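Local coordinates for protein chitinase (Thermococcus kodakarensis KOD1, PDB 5DHE) that probably binds chitin, as one of the chitin-binding domains of a chitinase that hydrolyses this polysaccharide, at residues V37-G42 / E83-M88. Residues are numbered along the deposited sequence; the frame is centred on the assembly and turned at random.
Sequences VKLKDG and EPVEAM
Glu86 reaches across to two lysines of the facing segment, Lys38 near the end of its strand and Lys40 in the loop just beyond, one on each carboxylate oxygen. Lys40 NZ gives a hydrogen-bonded salt bridge to Glu86 OE2 at 3.1 Å, arriving on the anti side and 22° out of the carboxylate plane. A bend at the last torsion of Lys40 (chi4 -57°) turns its ammonium in, while CG and CE of the same chain run past the carbonyl oxygens of Pro84 and Glu83. Lys38, fully extended, passes its CE 3.3 Å from Glu86 OE1, yet its NZ makes a long salt bridge at 4.0 Å. A water donates to Leu39 O and to Glu86 OE1, giving that oxygen a second tie. Strands 34-39 and 85-92 are antiparallel neighbours in one of the two sheets of this beta-sandwich carbohydrate-binding domain, and a beta bulge interrupts their pairing. Lys38 O takes a nearly straight bond from Glu86 N (2.8 Å), and Lys38 N gives one to Ala87 O, so Lys38 faces Ala87 while Leu39 already pairs with Val85. Glu86 is the extra residue of the bulge, and its CB points toward the 37-42 segment. On the face that carries Val37, Leu39, Val85 and Met88, against which Phe77 and Ala79 of strand 72-80 pack, the apolar side chains meet. Val37 CG1, anti to its own N (chi1 177°), meets Val85 CG1 at 3.9 Å, the two valines crossing at about a right angle, while its other methyl, CG2, rests beside Met88 CG and SD. Replacing Val37 with an alanine would remove both methyls and would probably leave Val85 and Met88 with a gap between them. Farther along, Leu39 CD2 presses on Val85 CG2 (3.5 Å) and brushes Pro84 CB.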
loop_
_atom_site.group_PDB
_atom_site.type_symbol
_atom_site.label_atom_id
_atom_site.label_comp_id
_atom_site.label_asym_id
_atom_site.label_seq_id
_atom_site.Cartn_x
_atom_site.Cartn_y
_atom_site.Cartn_z
ATOM N N VAL A 37 -1.483 -2.455 -5.159
ATOM C CA VAL A 37 -1.363 -3.758 -4.518
ATOM C C VAL A 37 -1.814 -4.896 -5.419
ATOM O O VAL A 37 -2.888 -4.843 -6.010
ATOM C CB VAL A 37 -2.193 -3.769 -3.221
ATOM C CG1 VAL A 37 -2.160 -5.147 -2.561
ATOM C CG2 VAL A 37 -1.665 -2.695 -2.284
ATOM N N LYS A 38 -0.966 -5.916 -5.524
ATOM C CA LYS A 38 -1.262 -7.097 -6.334
ATOM C C LYS A 38 -1.795 -8.175 -5.389
ATOM O O LYS A 38 -1.078 -8.644 -4.510
ATOM C CB LYS A 38 0.014 -7.598 -7.016
ATOM C CG LYS A 38 -0.225 -8.742 -7.973
ATOM C CD LYS A 38 1.072 -9.218 -8.584
ATOM C CE LYS A 38 0.805 -10.294 -9.621
ATOM N NZ LYS A 38 2.072 -10.926 -10.072
ATOM N N LEU A 39 -3.063 -8.547 -5.566
ATOM C CA LEU A 39 -3.697 -9.569 -4.737
ATOM C C LEU A 39 -3.913 -10.886 -5.468
ATOM O O LEU A 39 -4.178 -10.905 -6.672
ATOM C CB LEU A 39 -5.071 -9.102 -4.267
ATOM C CG LEU A 39 -5.248 -8.110 -3.139
ATOM C CD1 LEU A 39 -6.751 -7.937 -2.900
ATOM C CD2 LEU A 39 -4.576 -8.633 -1.879
ATOM N N LYS A 40 -3.837 -11.981 -4.726
ATOM C CA LYS A 40 -4.093 -13.293 -5.308
ATOM C C LYS A 40 -5.563 -13.332 -5.714
ATOM O O LYS A 40 -6.411 -12.710 -5.064
ATOM C CB LYS A 40 -3.835 -14.395 -4.280
ATOM C CG LYS A 40 -2.393 -14.574 -3.903
ATOM C CD LYS A 40 -2.216 -15.813 -3.038
ATOM C CE LYS A 40 -0.750 -16.053 -2.717
ATOM N NZ LYS A 40 0.072 -16.183 -3.957
ATOM N N ASP A 41 -5.868 -14.056 -6.786
ATOM C CA ASP A 41 -7.254 -14.172 -7.230
ATOM C C ASP A 41 -8.113 -14.756 -6.100
ATOM O O ASP A 41 -7.670 -15.629 -5.351
ATOM C CB ASP A 41 -7.375 -15.111 -8.441
ATOM C CG ASP A 41 -6.905 -14.478 -9.735
ATOM O OD1 ASP A 41 -6.843 -13.235 -9.814
ATOM O OD2 ASP A 41 -6.616 -15.245 -10.681
ATOM N N GLY A 42 -9.342 -14.263 -5.974
ATOM C CA GLY A 42 -10.226 -14.786 -4.952
ATOM C C GLY A 42 -10.201 -14.036 -3.638
ATOM O O GLY A 42 -11.039 -14.293 -2.764
ATOM N N GLU A 83 -2.049 -14.466 3.550
ATOM C CA GLU A 83 -1.011 -13.789 2.771
ATOM C C GLU A 83 -1.383 -13.616 1.296
ATOM O O GLU A 83 -0.642 -14.032 0.393
ATOM C CB GLU A 83 0.308 -14.557 2.910
ATOM C CG GLU A 83 0.833 -14.536 4.338
ATOM C CD GLU A 83 2.177 -15.216 4.477
ATOM O OE1 GLU A 83 3.088 -14.874 3.701
ATOM O OE2 GLU A 83 2.324 -16.081 5.364
ATOM N N PRO A 84 -2.516 -12.953 1.022
ATOM C CA PRO A 84 -2.966 -12.741 -0.357
ATOM C C PRO A 84 -2.206 -11.680 -1.134
ATOM O O PRO A 84 -2.238 -11.660 -2.362
ATOM C CB PRO A 84 -4.442 -12.386 -0.185
ATOM C CG PRO A 84 -4.433 -11.624 1.091
ATOM C CD PRO A 84 -3.523 -12.456 1.981
ATOM N N VAL A 85 -1.513 -10.791 -0.435
ATOM C CA VAL A 85 -0.767 -9.766 -1.148
ATOM C C VAL A 85 0.536 -10.347 -1.688
ATOM O O VAL A 85 1.363 -10.878 -0.945
ATOM C CB VAL A 85 -0.470 -8.553 -0.245
ATOM C CG1 VAL A 85 0.423 -7.541 -0.992
ATOM C CG2 VAL A 85 -1.782 -7.880 0.146
ATOM N N GLU A 86 0.714 -10.232 -2.995
ATOM C CA GLU A 86 1.913 -10.745 -3.650
ATOM C C GLU A 86 2.940 -9.634 -3.835
ATOM O O GLU A 86 4.143 -9.905 -3.918
ATOM C CB GLU A 86 1.538 -11.341 -5.007
ATOM C CG GLU A 86 0.629 -12.562 -4.897
ATOM C CD GLU A 86 0.215 -13.103 -6.250
ATOM O OE1 GLU A 86 -0.168 -12.300 -7.122
ATOM O OE2 GLU A 86 0.267 -14.335 -6.440
ATOM N N ALA A 87 2.474 -8.389 -3.894
ATOM C CA ALA A 87 3.388 -7.270 -4.074
ATOM C C ALA A 87 2.709 -5.939 -3.858
ATOM O O ALA A 87 1.498 -5.826 -4.024
ATOM C CB ALA A 87 3.982 -7.301 -5.485
ATOM N N MET A 88 3.490 -4.943 -3.444
ATOM C CA MET A 88 2.954 -3.591 -3.298
ATOM C C MET A 88 3.957 -2.668 -3.951
ATOM O O MET A 88 5.167 -2.902 -3.884
ATOM C CB MET A 88 2.759 -3.199 -1.837
ATOM C CG MET A 88 1.801 -4.109 -1.124
ATOM S SD MET A 88 1.214 -3.335 0.392
ATOM C CE MET A 88 2.609 -3.463 1.349
HETATM O O HOH W 1 -2.567 -12.444 -8.341
#